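Local coordinates for protein STU0660 (Streptococcus thermophilus, PDB 3ZTH) that is a large Csn2-type Cas protein involved in CRISPR-mediated bacterial immunity, binds magnesium and probably acts by binding DNA, at residues Gln22-Asn27 and Gly242-Asp247. Sequence-based numbering, arbitrary orientation.
Sequences QIVGQN and GYLKID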
loop_
_atom_site.group_PDB
_atom_site.type_symbol
_atom_site.label_atom_id
_atom_site.label_comp_id
_atom_site.label_asym_id
_atom_site.label_seq_id
_atom_site.Cartn_x
_atom_site.Cartn_y
_atom_site.Cartn_z
ATOM N N GLN A 22 -32.229 -27.301 9.921
ATOM C CA GLN A 22 -31.141 -28.268 10.087
ATOM C C GLN A 22 -30.882 -29.048 8.798
ATOM O O GLN A 22 -31.784 -29.664 8.230
ATOM C CB GLN A 22 -31.457 -29.241 11.225
ATOM C CG GLN A 22 -31.642 -28.566 12.585
ATOM C CD GLN A 22 -32.042 -29.544 13.675
ATOM O OE1 GLN A 22 -31.194 -30.200 14.292
ATOM N NE2 GLN A 22 -33.342 -29.657 13.909
ATOM N N ILE A 23 -29.642 -29.002 8.334
ATOM C CA ILE A 23 -29.253 -29.690 7.117
ATOM C C ILE A 23 -28.407 -30.881 7.522
ATOM O O ILE A 23 -27.351 -30.729 8.132
ATOM C CB ILE A 23 -28.466 -28.745 6.179
ATOM C CG1 ILE A 23 -29.407 -27.662 5.653
ATOM C CG2 ILE A 23 -27.871 -29.523 5.004
ATOM C CD1 ILE A 23 -28.726 -26.596 4.852
ATOM N N VAL A 24 -28.888 -32.067 7.177
ATOM C CA VAL A 24 -28.226 -33.316 7.532
ATOM C C VAL A 24 -28.128 -34.213 6.298
ATOM O O VAL A 24 -28.631 -33.858 5.236
ATOM C CB VAL A 24 -29.045 -34.023 8.628
ATOM C CG1 VAL A 24 -28.528 -35.397 8.855
ATOM C CG2 VAL A 24 -28.977 -33.231 9.928
ATOM N N GLY A 25 -27.491 -35.370 6.424
ATOM C CA GLY A 25 -27.390 -36.247 5.273
ATOM C C GLY A 25 -26.008 -36.837 5.087
ATOM O O GLY A 25 -25.033 -36.353 5.660
ATOM N N GLN A 26 -25.921 -37.881 4.271
ATOM C CA GLN A 26 -24.651 -38.546 4.038
ATOM C C GLN A 26 -23.880 -37.961 2.872
ATOM O O GLN A 26 -22.712 -38.277 2.685
ATOM C CB GLN A 26 -24.873 -40.046 3.833
ATOM C CG GLN A 26 -25.444 -40.731 5.063
ATOM C CD GLN A 26 -24.648 -40.397 6.323
ATOM O OE1 GLN A 26 -23.502 -40.818 6.473
ATOM N NE2 GLN A 26 -25.252 -39.625 7.224
ATOM N N ASN A 27 -24.527 -37.097 2.095
ATOM C CA ASN A 27 -23.870 -36.475 0.951
ATOM C C ASN A 27 -23.103 -35.237 1.427
ATOM O O ASN A 27 -23.496 -34.094 1.157
ATOM C CB ASN A 27 -24.912 -36.075 -0.088
ATOM C CG ASN A 27 -24.292 -35.710 -1.419
ATOM O OD1 ASN A 27 -23.140 -35.263 -1.484
ATOM N ND2 ASN A 27 -25.056 -35.882 -2.488
ATOM N N GLY A 242 -26.379 -37.843 17.603
ATOM C CA GLY A 242 -26.455 -37.110 18.856
ATOM C C GLY A 242 -26.626 -35.600 18.886
ATOM O O GLY A 242 -26.567 -35.027 19.975
ATOM N N TYR A 243 -26.841 -34.951 17.741
ATOM C CA TYR A 243 -27.011 -33.495 17.727
ATOM C C TYR A 243 -28.291 -32.976 17.069
ATOM O O TYR A 243 -28.809 -31.924 17.444
ATOM C CB TYR A 243 -25.789 -32.832 17.090
ATOM C CG TYR A 243 -24.561 -32.988 17.955
ATOM C CD1 TYR A 243 -23.787 -34.147 17.899
ATOM C CD2 TYR A 243 -24.230 -32.020 18.896
ATOM C CE1 TYR A 243 -22.723 -34.335 18.760
ATOM C CE2 TYR A 243 -23.169 -32.197 19.766
ATOM C CZ TYR A 243 -22.418 -33.355 19.695
ATOM O OH TYR A 243 -21.361 -33.535 20.558
ATOM N N LEU A 244 -28.797 -33.716 16.090
ATOM C CA LEU A 244 -30.024 -33.330 15.408
ATOM C C LEU A 244 -31.187 -33.325 16.408
ATOM O O LEU A 244 -31.396 -34.300 17.123
ATOM C CB LEU A 244 -30.314 -34.325 14.286
ATOM C CG LEU A 244 -31.570 -34.108 13.450
ATOM C CD1 LEU A 244 -31.468 -32.778 12.701
ATOM C CD2 LEU A 244 -31.736 -35.282 12.484
ATOM N N LYS A 245 -31.934 -32.225 16.463
ATOM C CA LYS A 245 -33.074 -32.115 17.377
ATOM C C LYS A 245 -34.360 -32.063 16.563
ATOM O O LYS A 245 -34.521 -31.187 15.714
ATOM C CB LYS A 245 -32.977 -30.836 18.226
ATOM C CG LYS A 245 -31.716 -30.711 19.063
ATOM C CD LYS A 245 -31.591 -31.858 20.062
ATOM C CE LYS A 245 -30.236 -31.834 20.765
ATOM N NZ LYS A 245 -30.049 -32.977 21.716
ATOM N N ILE A 246 -35.274 -32.989 16.823
ATOM C CA ILE A 246 -36.546 -33.022 16.109
ATOM C C ILE A 246 -37.744 -32.822 17.033
ATOM O O ILE A 246 -37.858 -33.495 18.056
ATOM C CB ILE A 246 -36.735 -34.369 15.360
ATOM C CG1 ILE A 246 -35.719 -34.480 14.222
ATOM C CG2 ILE A 246 -38.151 -34.484 14.823
ATOM C CD1 ILE A 246 -35.825 -35.762 13.427
ATOM N N ASP A 247 -38.617 -31.880 16.679
ATOM C CA ASP A 247 -39.844 -31.623 17.438
ATOM C C ASP A 247 -40.928 -31.207 16.446
ATOM O O ASP A 247 -40.654 -31.079 15.251
ATOM C CB ASP A 247 -39.650 -30.540 18.518
ATOM C CG ASP A 247 -39.276 -29.181 17.943
ATOM O OD1 ASP A 247 -39.911 -28.740 16.961
ATOM O OD2 ASP A 247 -38.350 -28.539 18.492
HETATM O O HOH W 1 -29.036 -29.851 16.064
#
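The side-chain amide of Q22 pairs with the backbone of K245 through two hydrogen bonds. NE2 of Q22 donates to O of K245 at 2.6 Å. This acceptor lies almost exactly in the amide plane. In return, N of K245 donates to OE1 of Q22 at 3.1 Å, in the carbonyl plane and on a lone pair. That N-H...O angle is 167°. Both backbone polar groups of K245, N and O, are thus met by one amide, which fixes the rotation of the amide about its last bond. A water donates a further bond to OE1 of Q22 (2.8 Å) and another to O of Y243, bridging the two segments. CG of Q22 stands anti to the backbone carbonyl carbon (chi1 -60°) and the chain runs on extended, which carries the amide across from strand to loop.

Q22 and V24 lie on strand 20-24, a central parallel strand of a sheet consistent with the P-loop NTPase-like fold of the family. The loop of 242-247 follows the neighbouring strand 232-237. Beyond V24 the chain turns to Q26, which with D240 binds magnesium.

Packing centres on L244. CD1 of L244 comes to 3.0 Å from OE1 of Q22 and also lies against CD and CB of Q22. CD1 of L244 also touches CG2 of V24 at 3.8 Å. Farther out, the ring of Y243 stacks edge-to-face with Y215 of helix 212-228, and its OH bonds to O of I210.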